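Local coordinates for metallo-beta-lactamase domain-containing protein (PDB 3H3E) that binds zinc through three histidines, belongs to the metallo-beta-lactamase superfamily of metal-dependent hydrolases, and may act as a transferase, though its substrate is not known, at residues I67-Y72 and F160-T165; F131-A136 and T165-T170; A136-K141 and S181-D186; V142-F147 and G206-K211; K219-F224 and V243-R248. The protein carries 2 engineered substitutions. One frame throughout, in Å; residues are numbered along the deposited sequence.

Interaction 1: I67-Y72 and F160-T165; sequences ISHGHY and FEDEQT. With ZN (zinc ion), chain B.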
# COMPACT_ATOMS: atom_id res chain seq x y z
N ILE A 67 -2.05 -7.65 -2.78
CA ILE A 67 -2.06 -6.56 -3.74
C ILE A 67 -2.99 -5.46 -3.27
O ILE A 67 -4.19 -5.67 -3.14
CB ILE A 67 -2.52 -7.05 -5.10
CG1 ILE A 67 -1.53 -8.08 -5.64
CG2 ILE A 67 -2.60 -5.89 -6.05
CD1 ILE A 67 -0.12 -7.54 -5.81
N SER A 68 -2.43 -4.27 -3.03
CA SER A 68 -3.19 -3.15 -2.50
C SER A 68 -4.19 -2.60 -3.52
O SER A 68 -5.27 -2.15 -3.15
CB SER A 68 -2.24 -2.04 -2.07
OG SER A 68 -1.41 -1.66 -3.14
N HIS A 69 -3.82 -2.63 -4.79
CA HIS A 69 -4.73 -2.24 -5.86
C HIS A 69 -4.11 -2.62 -7.21
O HIS A 69 -2.91 -2.87 -7.31
CB HIS A 69 -5.12 -0.75 -5.77
CG HIS A 69 -3.98 0.20 -5.96
ND1 HIS A 69 -2.84 0.17 -5.18
CD2 HIS A 69 -3.82 1.22 -6.83
CE1 HIS A 69 -2.02 1.12 -5.58
NE2 HIS A 69 -2.58 1.78 -6.57
N GLY A 70 -4.93 -2.71 -8.25
CA GLY A 70 -4.45 -3.20 -9.54
C GLY A 70 -3.78 -2.20 -10.47
O GLY A 70 -4.01 -2.25 -11.67
N HIS A 71 -2.96 -1.30 -9.93
CA HIS A 71 -2.09 -0.47 -10.77
C HIS A 71 -0.78 -1.19 -11.12
O HIS A 71 -0.28 -2.01 -10.35
CB HIS A 71 -1.75 0.84 -10.06
CG HIS A 71 -2.68 1.95 -10.40
ND1 HIS A 71 -3.05 2.91 -9.48
CD2 HIS A 71 -3.32 2.26 -11.55
CE1 HIS A 71 -3.88 3.77 -10.06
NE2 HIS A 71 -4.06 3.40 -11.31
N TYR A 72 -0.23 -0.85 -12.28
CA TYR A 72 1.01 -1.44 -12.81
C TYR A 72 2.20 -1.36 -11.84
O TYR A 72 2.99 -2.29 -11.76
CB TYR A 72 1.37 -0.75 -14.14
CG TYR A 72 1.92 0.64 -13.95
CD1 TYR A 72 3.28 0.89 -14.03
CD2 TYR A 72 1.08 1.69 -13.65
CE1 TYR A 72 3.79 2.16 -13.83
CE2 TYR A 72 1.57 2.96 -13.45
CZ TYR A 72 2.92 3.19 -13.54
OH TYR A 72 3.41 4.47 -13.34
N PHE A 160 -11.68 3.04 -7.08
CA PHE A 160 -10.76 2.13 -6.43
C PHE A 160 -11.45 1.17 -5.48
O PHE A 160 -11.02 0.96 -4.35
CB PHE A 160 -9.62 2.90 -5.77
CG PHE A 160 -8.77 3.61 -6.76
CD1 PHE A 160 -9.10 4.88 -7.20
CD2 PHE A 160 -7.66 3.00 -7.31
CE1 PHE A 160 -8.31 5.53 -8.15
CE2 PHE A 160 -6.86 3.65 -8.25
CZ PHE A 160 -7.19 4.91 -8.67
N GLU A 161 -12.51 0.55 -5.98
CA GLU A 161 -13.23 -0.47 -5.25
C GLU A 161 -12.32 -1.68 -5.01
O GLU A 161 -12.69 -2.60 -4.28
CB GLU A 161 -14.46 -0.90 -6.04
CG GLU A 161 -15.39 0.22 -6.44
CD GLU A 161 -16.27 0.68 -5.31
OE1 GLU A 161 -16.05 0.26 -4.15
OE2 GLU A 161 -17.20 1.48 -5.58
N ASP A 162 -11.15 -1.65 -5.64
CA ASP A 162 -10.16 -2.73 -5.51
C ASP A 162 -9.14 -2.51 -4.41
O ASP A 162 -8.39 -3.42 -4.08
CB ASP A 162 -9.41 -2.93 -6.82
CG ASP A 162 -8.74 -1.65 -7.30
OD1 ASP A 162 -9.39 -0.59 -7.30
OD2 ASP A 162 -7.55 -1.71 -7.71
N GLU A 163 -9.11 -1.32 -3.83
CA GLU A 163 -8.08 -0.94 -2.86
C GLU A 163 -8.24 -1.63 -1.52
O GLU A 163 -9.32 -1.66 -0.96
CB GLU A 163 -8.09 0.57 -2.64
CG GLU A 163 -7.02 1.05 -1.70
CD GLU A 163 -6.78 2.54 -1.82
OE1 GLU A 163 -7.50 3.31 -1.15
OE2 GLU A 163 -5.86 2.93 -2.57
N GLN A 164 -7.14 -2.18 -1.01
CA GLN A 164 -7.16 -2.84 0.29
C GLN A 164 -5.90 -2.54 1.06
O GLN A 164 -4.89 -2.15 0.49
CB GLN A 164 -7.37 -4.35 0.15
CG GLN A 164 -6.41 -5.04 -0.77
CD GLN A 164 -6.69 -6.52 -0.87
OE1 GLN A 164 -7.68 -7.01 -0.35
NE2 GLN A 164 -5.82 -7.23 -1.56
N THR A 165 -5.99 -2.72 2.37
CA THR A 165 -4.95 -2.25 3.26
C THR A 165 -4.64 -3.33 4.28
O THR A 165 -5.54 -4.02 4.75
CB THR A 165 -5.37 -0.94 3.97
OG1 THR A 165 -5.53 0.09 2.99
CG2 THR A 165 -4.32 -0.49 4.96
ZN ZN B . -2.06 3.71 -7.70
O HOH W 1 -6.69 -5.68 -4.73
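Ser-68 and Gln-164 form the tight end of this contact. The backbone N of Gln-164 donates to Ser-68 O at 2.8 Å, in the carbonyl plane and on a lone pair. Gln-164 NE2 reaches Ile-67 O at 2.8 Å from above the carbonyl plane, 38° out of it. A water also donates to Ile-67 O and to Asp-162 O. The loop 67-72 carries the HxH part of the metallo-beta-lactamase HxHxDH signature. His-69 NE2 binds the zinc ion at 2.3 Å and His-71 ND1 binds it at 2.2 Å; His-182 gives the third ligand. His-69 ND1 donates to Ser-68 OG in the ring plane, and Asp-43 binds the same hydroxyl; with the zinc bond this holds the ring's rotation. Beside the zinc the segments meet by van der Waals contact, also buried. Phe-160 CE2 lies 3.5 Å from His-71 CE1, which sits at the edge of the Phe-160 ring, with the planes at 63°. Glu-163 turns its carboxylate to the backbone N of His-182 and Arg-183. Solvent is reached at Glu-161, beyond the contact.

Interaction 2: F131-A136 and T165-T170; sequences FLLGPA and TLVVRT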
# COMPACT_ATOMS: atom_id res chain seq x y z
N PHE A 131 -4.67 -8.72 8.95
CA PHE A 131 -5.98 -8.52 8.32
C PHE A 131 -5.88 -7.64 7.09
O PHE A 131 -5.11 -6.69 7.06
CB PHE A 131 -6.93 -7.80 9.29
CG PHE A 131 -7.12 -8.49 10.59
CD1 PHE A 131 -6.27 -8.22 11.65
CD2 PHE A 131 -8.15 -9.39 10.76
CE1 PHE A 131 -6.45 -8.85 12.85
CE2 PHE A 131 -8.33 -10.02 11.97
CZ PHE A 131 -7.47 -9.75 13.02
N LEU A 132 -6.72 -7.91 6.11
CA LEU A 132 -6.87 -7.00 4.99
C LEU A 132 -8.18 -6.27 5.14
O LEU A 132 -9.21 -6.89 5.37
CB LEU A 132 -6.92 -7.78 3.68
CG LEU A 132 -5.58 -8.14 3.08
CD1 LEU A 132 -5.81 -9.16 1.98
CD2 LEU A 132 -4.90 -6.88 2.56
N LEU A 133 -8.13 -4.95 5.00
CA LEU A 133 -9.32 -4.14 5.02
C LEU A 133 -9.64 -3.62 3.63
O LEU A 133 -8.76 -3.13 2.93
CB LEU A 133 -9.18 -2.99 6.01
CG LEU A 133 -9.65 -3.42 7.40
CD1 LEU A 133 -8.63 -4.36 7.99
CD2 LEU A 133 -9.89 -2.22 8.27
N GLY A 134 -10.90 -3.74 3.24
CA GLY A 134 -11.33 -3.42 1.90
C GLY A 134 -11.40 -1.93 1.65
O GLY A 134 -10.96 -1.14 2.49
N PRO A 135 -11.98 -1.54 0.51
CA PRO A 135 -11.99 -0.14 0.09
C PRO A 135 -12.52 0.74 1.22
O PRO A 135 -13.59 0.48 1.77
CB PRO A 135 -12.99 -0.14 -1.06
CG PRO A 135 -13.15 -1.50 -1.46
CD PRO A 135 -12.86 -2.37 -0.31
N ALA A 136 -11.77 1.78 1.57
CA ALA A 136 -12.15 2.70 2.63
C ALA A 136 -13.38 3.50 2.27
O ALA A 136 -13.60 3.83 1.11
CB ALA A 136 -11.01 3.64 2.95
N THR A 165 -5.99 -2.72 2.37
CA THR A 165 -4.95 -2.25 3.26
C THR A 165 -4.64 -3.33 4.28
O THR A 165 -5.54 -4.02 4.75
CB THR A 165 -5.37 -0.94 3.97
OG1 THR A 165 -5.53 0.09 2.99
CG2 THR A 165 -4.32 -0.49 4.96
N LEU A 166 -3.37 -3.49 4.59
CA LEU A 166 -2.95 -4.50 5.54
C LEU A 166 -2.90 -3.91 6.94
O LEU A 166 -2.40 -2.81 7.15
CB LEU A 166 -1.59 -5.05 5.14
CG LEU A 166 -0.92 -6.04 6.08
CD1 LEU A 166 -1.76 -7.28 6.12
CD2 LEU A 166 0.52 -6.35 5.61
N VAL A 167 -3.44 -4.65 7.90
CA VAL A 167 -3.32 -4.28 9.30
C VAL A 167 -2.68 -5.44 10.06
O VAL A 167 -3.16 -6.57 10.02
CB VAL A 167 -4.68 -3.92 9.92
CG1 VAL A 167 -4.52 -3.48 11.37
CG2 VAL A 167 -5.32 -2.83 9.12
N VAL A 168 -1.58 -5.15 10.72
CA VAL A 168 -0.88 -6.11 11.54
C VAL A 168 -1.08 -5.70 12.99
O VAL A 168 -0.73 -4.58 13.37
CB VAL A 168 0.63 -6.11 11.27
CG1 VAL A 168 1.32 -7.24 12.03
CG2 VAL A 168 0.92 -6.18 9.76
N ARG A 169 -1.63 -6.61 13.78
CA ARG A 169 -1.93 -6.36 15.18
C ARG A 169 -0.74 -6.77 16.03
O ARG A 169 -0.35 -7.94 16.07
CB ARG A 169 -3.21 -7.10 15.57
CG ARG A 169 -3.68 -6.88 16.98
CD ARG A 169 -4.72 -7.93 17.32
NE ARG A 169 -6.09 -7.46 17.11
CZ ARG A 169 -7.09 -8.23 16.69
NH1 ARG A 169 -6.84 -9.51 16.38
NH2 ARG A 169 -8.32 -7.73 16.55
N THR A 170 -0.17 -5.78 16.69
CA THR A 170 1.08 -5.87 17.44
C THR A 170 0.76 -5.60 18.91
O THR A 170 -0.26 -4.98 19.22
CB THR A 170 2.07 -4.81 16.86
OG1 THR A 170 2.89 -5.43 15.88
CG2 THR A 170 2.94 -4.16 17.91
O HOH W 2 -8.36 0.34 2.87
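The Phe-131 ring and the Arg-169 guanidinium meet at the margin of this contact. Phe-131 CE1 lies over one face of the guanidinium, toward its rim. The guanidinium sits at the edge of the ring, with Arg-169 NH1 3.4 Å from Phe-131 CZ. The two planes are 78° apart, so the groups do not stack. Val-167 O also lies at the edge of the ring, and Phe-196 meets the ring edge-to-face. The strands 130-133 and 165-170 are antiparallel neighbours in one of the mixed sheets of the metallo-beta-lactamase alpha-beta/beta-alpha fold. Phe-131 with Val-167 and Leu-133 with Thr-165 are hydrogen-bonded pairs. Leu-132 with Leu-166 between them is a non-hydrogen-bonded pair. Four backbone bonds join the strands; that from Leu-133 N to Thr-165 O is 2.8 Å long. On the face with Phe-131, Leu-133 CD1 meets Val-167 CG2 at 3.8 Å. Helix 185-193 covers this face through Ile-188 and Ile-192. On the other face Leu-132 and Leu-166 both touch Ile-126 of strand 123-127. CG of Leu-166 stands trans to its own N (chi1 175°), and its CD1 comes to 3.5 Å from Phe-131 O. Past the last pair, a water lies 2.8 Å from Thr-165 OG1 and donates to Gly-134 O.

Interaction 3: A136-K141 and S181-D186; sequences ANLRGK and SHRGID. With ZN (zinc ion), chain B.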
# COMPACT_ATOMS: atom_id res chain seq x y z
N ALA A 136 -11.77 1.78 1.57
CA ALA A 136 -12.15 2.70 2.63
C ALA A 136 -13.38 3.50 2.27
O ALA A 136 -13.60 3.83 1.11
CB ALA A 136 -11.01 3.64 2.95
N ASN A 137 -14.17 3.83 3.28
CA ASN A 137 -15.31 4.71 3.13
C ASN A 137 -14.81 6.10 2.78
O ASN A 137 -14.02 6.69 3.52
CB ASN A 137 -16.09 4.72 4.45
CG ASN A 137 -17.30 5.65 4.42
OD1 ASN A 137 -17.45 6.48 3.53
ND2 ASN A 137 -18.14 5.52 5.43
N LEU A 138 -15.28 6.64 1.66
CA LEU A 138 -14.81 7.94 1.19
C LEU A 138 -15.31 9.15 1.99
O LEU A 138 -14.80 10.26 1.81
CB LEU A 138 -15.17 8.12 -0.28
CG LEU A 138 -14.31 7.29 -1.23
CD1 LEU A 138 -15.02 7.12 -2.54
CD2 LEU A 138 -12.94 7.93 -1.42
N ARG A 139 -16.29 8.94 2.86
CA ARG A 139 -16.90 10.03 3.63
C ARG A 139 -17.08 11.34 2.87
O ARG A 139 -16.75 12.42 3.38
CB ARG A 139 -16.12 10.27 4.91
CG ARG A 139 -16.22 9.12 5.87
CD ARG A 139 -15.13 9.14 6.91
NE ARG A 139 -15.16 7.91 7.70
CZ ARG A 139 -14.36 6.88 7.50
NH1 ARG A 139 -13.44 6.92 6.54
NH2 ARG A 139 -14.47 5.81 8.27
N GLY A 140 -17.62 11.26 1.65
CA GLY A 140 -17.88 12.44 0.85
C GLY A 140 -16.72 12.91 -0.02
O GLY A 140 -16.92 13.76 -0.89
N LYS A 141 -15.53 12.36 0.20
CA LYS A 141 -14.36 12.65 -0.64
C LYS A 141 -14.32 11.72 -1.84
O LYS A 141 -14.94 10.67 -1.83
CB LYS A 141 -13.06 12.55 0.15
CG LYS A 141 -12.88 13.65 1.20
CD LYS A 141 -11.65 13.41 2.06
CE LYS A 141 -10.38 13.31 1.21
NZ LYS A 141 -9.24 12.62 1.91
N SER A 181 -3.23 4.53 -1.18
CA SER A 181 -4.28 5.25 -0.47
C SER A 181 -5.09 6.17 -1.38
O SER A 181 -5.17 7.36 -1.14
CB SER A 181 -3.69 6.08 0.67
OG SER A 181 -2.90 5.29 1.52
N HIS A 182 -5.70 5.61 -2.41
CA HIS A 182 -6.46 6.42 -3.36
C HIS A 182 -7.78 6.89 -2.75
O HIS A 182 -8.32 7.94 -3.11
CB HIS A 182 -6.73 5.62 -4.63
CG HIS A 182 -5.55 5.55 -5.55
ND1 HIS A 182 -5.10 6.65 -6.26
CD2 HIS A 182 -4.75 4.52 -5.90
CE1 HIS A 182 -4.06 6.29 -7.00
NE2 HIS A 182 -3.83 5.01 -6.80
N ARG A 183 -8.29 6.10 -1.83
CA ARG A 183 -9.55 6.42 -1.20
C ARG A 183 -9.36 7.39 -0.04
O ARG A 183 -10.34 7.85 0.53
CB ARG A 183 -10.23 5.14 -0.72
CG ARG A 183 -10.70 4.24 -1.85
CD ARG A 183 -11.88 3.43 -1.35
NE ARG A 183 -12.89 3.29 -2.38
CZ ARG A 183 -14.19 3.34 -2.16
NH1 ARG A 183 -14.65 3.52 -0.93
NH2 ARG A 183 -15.04 3.21 -3.16
N GLY A 184 -8.11 7.71 0.27
CA GLY A 184 -7.79 8.65 1.33
C GLY A 184 -7.16 7.99 2.54
O GLY A 184 -7.76 7.10 3.13
N ILE A 185 -5.95 8.40 2.92
CA ILE A 185 -5.24 7.72 4.00
C ILE A 185 -5.96 7.97 5.31
O ILE A 185 -5.99 7.11 6.19
CB ILE A 185 -3.78 8.16 4.09
CG1 ILE A 185 -3.04 7.39 5.19
CG2 ILE A 185 -3.68 9.63 4.37
CD1 ILE A 185 -3.23 5.93 5.18
N ASP A 186 -6.58 9.14 5.42
CA ASP A 186 -7.46 9.45 6.55
C ASP A 186 -8.70 8.56 6.61
O ASP A 186 -9.06 8.06 7.68
CB ASP A 186 -7.84 10.94 6.58
CG ASP A 186 -8.54 11.42 5.30
OD1 ASP A 186 -8.30 10.86 4.20
OD2 ASP A 186 -9.32 12.40 5.38
ZN ZN B . -2.06 3.71 -7.70
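Arg-183 runs along the loop 136-141 and meets it at almost every atom. Its CB touches Ala-136 CB and Leu-138 CD2, both at 4.0 Å. CD lies 3.4 Å from Ala-136 N. The bend at chi3 (141°) turns the guanidinium across Leu-138, whose CD1 sits over the centre of one face, 3.9 Å from Arg-183 CZ. NE is held by Leu-159 O. At the edge, NH1 donates to Ala-136 O; the modelled separation is too short to be taken literally. At the other tip, Arg-183 NH2 lies 4.0 Å from Leu-138 CD1.

Toward solvent, Lys-141 NZ makes a salt bridge to Asp-186 OD1 at 3.0 Å, but the hydrogen bonds within it are weak. A type I' turn from Leu-138 to Lys-141 brings the lysine there. Asn-137 OD1 accepts from Arg-139 N in an Asx turn. His-182, just before Arg-183, binds the zinc ion through NE2 at 2.4 Å. The arrangement thus seats an outer loop against the histidine-bearing loop and helix start at the metallo-beta-lactamase metal site.

Interaction 4: V142-F147 and G206-K211; sequences VPTGDF and GFHLLK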
# COMPACT_ATOMS: atom_id res chain seq x y z
N VAL A 142 -13.60 12.12 -2.88
CA VAL A 142 -13.42 11.29 -4.06
C VAL A 142 -11.96 11.34 -4.47
O VAL A 142 -11.30 12.37 -4.28
CB VAL A 142 -14.30 11.76 -5.22
CG1 VAL A 142 -15.75 11.84 -4.79
CG2 VAL A 142 -13.82 13.11 -5.74
N PRO A 143 -11.44 10.24 -5.03
CA PRO A 143 -10.00 10.13 -5.28
C PRO A 143 -9.48 11.30 -6.11
O PRO A 143 -10.21 11.76 -6.98
CB PRO A 143 -9.88 8.81 -6.06
CG PRO A 143 -11.05 8.02 -5.61
CD PRO A 143 -12.16 9.02 -5.42
N THR A 144 -8.28 11.80 -5.81
CA THR A 144 -7.70 12.89 -6.59
C THR A 144 -7.03 12.29 -7.81
O THR A 144 -6.68 11.11 -7.81
CB THR A 144 -6.69 13.78 -5.79
OG1 THR A 144 -5.61 12.98 -5.30
CG2 THR A 144 -7.37 14.45 -4.62
N GLY A 145 -6.88 13.08 -8.86
CA GLY A 145 -6.28 12.59 -10.08
C GLY A 145 -7.25 12.38 -11.22
O GLY A 145 -8.41 12.76 -11.15
N ASP A 146 -6.75 11.76 -12.28
CA ASP A 146 -7.53 11.60 -13.49
C ASP A 146 -7.73 10.13 -13.81
O ASP A 146 -7.52 9.69 -14.93
CB ASP A 146 -6.81 12.27 -14.64
CG ASP A 146 -7.75 12.73 -15.71
OD1 ASP A 146 -8.93 12.94 -15.36
OD2 ASP A 146 -7.31 12.88 -16.87
N PHE A 147 -8.16 9.37 -12.81
CA PHE A 147 -8.24 7.92 -12.93
C PHE A 147 -9.54 7.40 -13.54
O PHE A 147 -10.63 7.86 -13.21
CB PHE A 147 -7.98 7.29 -11.57
CG PHE A 147 -6.63 7.60 -11.01
CD1 PHE A 147 -5.49 7.10 -11.62
CD2 PHE A 147 -6.49 8.41 -9.89
CE1 PHE A 147 -4.24 7.40 -11.13
CE2 PHE A 147 -5.24 8.71 -9.39
CZ PHE A 147 -4.11 8.21 -10.01
N GLY A 206 2.41 4.51 0.71
CA GLY A 206 2.15 5.70 -0.07
C GLY A 206 0.79 6.31 0.19
O GLY A 206 -0.19 5.59 0.33
N PHE A 207 0.74 7.64 0.27
CA PHE A 207 -0.51 8.34 0.61
C PHE A 207 -1.09 9.17 -0.53
O PHE A 207 -2.18 9.72 -0.41
CB PHE A 207 -0.33 9.25 1.85
CG PHE A 207 0.27 8.56 3.06
CD1 PHE A 207 0.16 7.19 3.23
CD2 PHE A 207 0.93 9.29 4.02
CE1 PHE A 207 0.73 6.57 4.33
CE2 PHE A 207 1.48 8.67 5.12
CZ PHE A 207 1.38 7.31 5.27
N HIS A 208 -0.36 9.26 -1.64
CA HIS A 208 -0.84 9.94 -2.84
C HIS A 208 -1.26 11.38 -2.60
O HIS A 208 -2.40 11.76 -2.86
CB HIS A 208 -1.99 9.17 -3.50
CG HIS A 208 -2.10 9.42 -4.97
ND1 HIS A 208 -1.23 8.87 -5.89
CD2 HIS A 208 -2.96 10.19 -5.69
CE1 HIS A 208 -1.56 9.28 -7.11
NE2 HIS A 208 -2.60 10.08 -7.01
N LEU A 209 -0.31 12.19 -2.16
CA LEU A 209 -0.64 13.56 -1.80
C LEU A 209 -0.03 14.62 -2.70
O LEU A 209 -0.04 15.80 -2.37
CB LEU A 209 -0.24 13.78 -0.35
CG LEU A 209 -1.10 12.89 0.55
CD1 LEU A 209 -0.63 12.94 1.99
CD2 LEU A 209 -2.58 13.28 0.43
N LEU A 210 0.48 14.19 -3.86
CA LEU A 210 1.09 15.10 -4.83
C LEU A 210 0.11 16.07 -5.48
O LEU A 210 0.47 17.18 -5.85
CB LEU A 210 1.82 14.30 -5.90
CG LEU A 210 3.25 13.90 -5.54
CD1 LEU A 210 3.91 13.15 -6.67
CD2 LEU A 210 4.05 15.14 -5.17
N LYS A 211 -1.14 15.62 -5.63
CA LYS A 211 -2.18 16.41 -6.27
C LYS A 211 -3.16 17.00 -5.25
O LYS A 211 -4.17 17.60 -5.62
CB LYS A 211 -2.94 15.58 -7.32
CG LYS A 211 -2.20 15.37 -8.63
CD LYS A 211 -3.15 15.52 -9.82
CE LYS A 211 -2.44 15.53 -11.19
NZ LYS A 211 -2.38 14.19 -11.85
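His-208 holds its CG trans to the backbone N (chi1 -154°), and this sends its ring across to the loop 142-147. Phe-147 has CG beside its own N (chi1 -61°), and its ring comes from the opposite direction. These two loops border the zinc site of the metallo-beta-lactamase fold: the one with Phe-147 leads into strand 147-150, and the one with His-208 comes after strand 200-204. His-208 NE2 lies at the edge of the Phe-147 ring, 3.8 Å from Phe-147 CE2. The ring planes are 53° apart and the centroids 5.7 Å apart, an oblique pair. Phe-147 also packs on His-71 and edge-to-face on His-182 and Phe-160. It thus lines the metal site, with its side chain about 5 Å from the zinc ion at the nearest atoms. His-208 meets the ring of His-182 as well.

No hydrogen bond joins the two segments. The contact lies near the surface and is held by van der Waals touches. The aliphatic chain of Lys-211 runs past Gly-145, its CD 4.3 Å from Gly-145 CA. Its CB lies 4.2 Å from Thr-144 OG1. The same hydroxyl sits at the edge of the His-208 ring, in its plane, 3.9 Å from His-208 CD2.

Interaction 5: K219-F224 and V243-R248; sequences KIVKAF and VDIFKR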
# COMPACT_ATOMS: atom_id res chain seq x y z
N LYS A 219 -5.37 18.64 6.99
CA LYS A 219 -6.53 17.94 7.49
C LYS A 219 -6.20 16.46 7.74
O LYS A 219 -6.72 15.82 8.66
CB LYS A 219 -7.66 18.08 6.46
CG LYS A 219 -9.00 18.55 7.01
CD LYS A 219 -9.66 17.51 7.92
CE LYS A 219 -10.79 18.14 8.77
NZ LYS A 219 -10.28 18.99 9.91
N ILE A 220 -5.32 15.91 6.90
CA ILE A 220 -4.93 14.51 7.00
C ILE A 220 -3.98 14.31 8.17
O ILE A 220 -4.19 13.43 9.01
CB ILE A 220 -4.30 14.01 5.69
CG1 ILE A 220 -5.40 13.68 4.67
CG2 ILE A 220 -3.41 12.78 5.91
CD1 ILE A 220 -4.88 13.49 3.27
N VAL A 221 -2.94 15.15 8.24
CA VAL A 221 -2.03 15.12 9.37
C VAL A 221 -2.79 15.27 10.68
O VAL A 221 -2.47 14.62 11.67
CB VAL A 221 -1.01 16.23 9.29
CG1 VAL A 221 -0.11 16.19 10.51
CG2 VAL A 221 -0.19 16.10 8.01
N LYS A 222 -3.81 16.12 10.66
CA LYS A 222 -4.68 16.32 11.81
C LYS A 222 -5.31 14.99 12.23
O LYS A 222 -5.36 14.69 13.42
CB LYS A 222 -5.75 17.36 11.49
CG LYS A 222 -6.67 17.74 12.64
CD LYS A 222 -7.97 18.37 12.11
CE LYS A 222 -8.91 18.87 13.23
NZ LYS A 222 -8.63 20.28 13.66
N ALA A 223 -5.75 14.19 11.26
CA ALA A 223 -6.35 12.88 11.57
C ALA A 223 -5.33 11.92 12.18
O ALA A 223 -5.64 11.21 13.13
CB ALA A 223 -6.98 12.24 10.33
N PHE A 224 -4.12 11.89 11.63
CA PHE A 224 -3.06 11.09 12.22
C PHE A 224 -2.90 11.47 13.69
O PHE A 224 -2.85 10.61 14.57
CB PHE A 224 -1.75 11.30 11.48
CG PHE A 224 -1.58 10.42 10.25
CD1 PHE A 224 -2.23 10.71 9.08
CD2 PHE A 224 -0.72 9.33 10.28
CE1 PHE A 224 -2.06 9.91 7.96
CE2 PHE A 224 -0.54 8.53 9.15
CZ PHE A 224 -1.21 8.82 8.00
N VAL A 243 5.22 15.40 2.83
CA VAL A 243 6.12 14.94 3.88
C VAL A 243 6.60 16.11 4.73
O VAL A 243 6.67 15.99 5.96
CB VAL A 243 7.33 14.20 3.33
CG1 VAL A 243 8.23 13.78 4.47
CG2 VAL A 243 6.89 12.98 2.52
N ASP A 244 6.95 17.22 4.09
CA ASP A 244 7.39 18.41 4.83
C ASP A 244 6.31 18.85 5.80
O ASP A 244 6.61 19.23 6.93
CB ASP A 244 7.76 19.56 3.88
CG ASP A 244 9.15 19.40 3.26
OD1 ASP A 244 9.87 18.43 3.59
OD2 ASP A 244 9.51 20.26 2.42
N ILE A 245 5.06 18.80 5.36
CA ILE A 245 3.94 19.15 6.23
C ILE A 245 3.81 18.17 7.40
O ILE A 245 3.61 18.59 8.54
CB ILE A 245 2.61 19.22 5.46
CG1 ILE A 245 2.63 20.41 4.49
CG2 ILE A 245 1.44 19.30 6.42
CD1 ILE A 245 1.44 20.47 3.56
N PHE A 246 3.95 16.87 7.12
CA PHE A 246 4.00 15.85 8.18
C PHE A 246 5.11 16.19 9.17
O PHE A 246 4.89 16.20 10.37
CB PHE A 246 4.22 14.44 7.62
CG PHE A 246 2.96 13.66 7.37
CD1 PHE A 246 2.50 12.74 8.30
CD2 PHE A 246 2.25 13.81 6.19
CE1 PHE A 246 1.33 12.01 8.07
CE2 PHE A 246 1.08 13.08 5.95
CZ PHE A 246 0.63 12.18 6.89
N LYS A 247 6.31 16.47 8.67
CA LYS A 247 7.44 16.75 9.57
C LYS A 247 7.19 17.95 10.49
O LYS A 247 7.68 17.98 11.62
CB LYS A 247 8.76 16.91 8.81
CG LYS A 247 9.24 15.65 8.08
CD LYS A 247 10.77 15.60 7.98
CE LYS A 247 11.29 14.42 7.14
NZ LYS A 247 11.75 14.84 5.77
N ARG A 248 6.42 18.93 10.03
CA ARG A 248 6.22 20.16 10.80
C ARG A 248 4.93 20.19 11.61
O ARG A 248 4.75 21.08 12.44
CB ARG A 248 6.32 21.41 9.90
CG ARG A 248 4.98 21.87 9.34
CD ARG A 248 4.95 23.37 9.03
NE ARG A 248 3.69 23.75 8.39
CZ ARG A 248 3.56 24.08 7.10
NH1 ARG A 248 4.62 24.10 6.31
NH2 ARG A 248 2.37 24.40 6.62
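Phe-224 and Phe-246 make the aromatic part of this contact. They form a T-shaped pair: the edge of Phe-246 points at the face of Phe-224. The centroids are 5.0 Å apart and the planes stand at 83°. Phe-246 CE1 lies over the centre of the Phe-224 ring, and Phe-246 CZ comes to 3.7 Å from Phe-224 CE1.

A CH-pi contact joins the next pair. Val-221 CG2 sits 3.9 Å from the centroid of the Phe-246 ring, 13° off the normal. Helix 214-226 links the parallel neighbouring strands 200-204 and 231-235 as a beta-alpha-beta crossover of the metallo-beta-lactamase fold. Helix 240-249 packs beside it on the same sheet, where Val-232 touches Phe-224 and Phe-246. The segments 219-224 and 243-248 of these helices cross at -44°, their axes 10.0 Å apart at closest approach.

The remaining touches are apolar. Val-221 CG2 meets Ile-245 CG2 at 3.9 Å. Ile-220 CG2 lies 4.2 Å from Phe-246 CZ. No hydrogen bond crosses between the segments. Ile-220 and Phe-224 also pack on Ile-185 of helix 185-193.

Interactions 1, 2 and 5 are buried, interaction 3 is partly buried, and interaction 4 lies at the surface. Interactions 1 and 3 share the zinc ion and are joined by Glu-163. Phe-147 links interaction 4 to both. Interaction 2 shares Thr-165 with interaction 1 and Ala-136 with interaction 3. The chemistry follows the place in the fold. Metal bonds and backbone hydrogen bonds mark interaction 1, and backbone bonds between strands mark interaction 2. Charged side chains serve the partly exposed loop of interaction 3. Van der Waals touches suffice at the surface in interaction 4. Interaction 5 is wholly apolar and lies farther from the metal; Ile-185 and Phe-207 connect it to interactions 3 and 4.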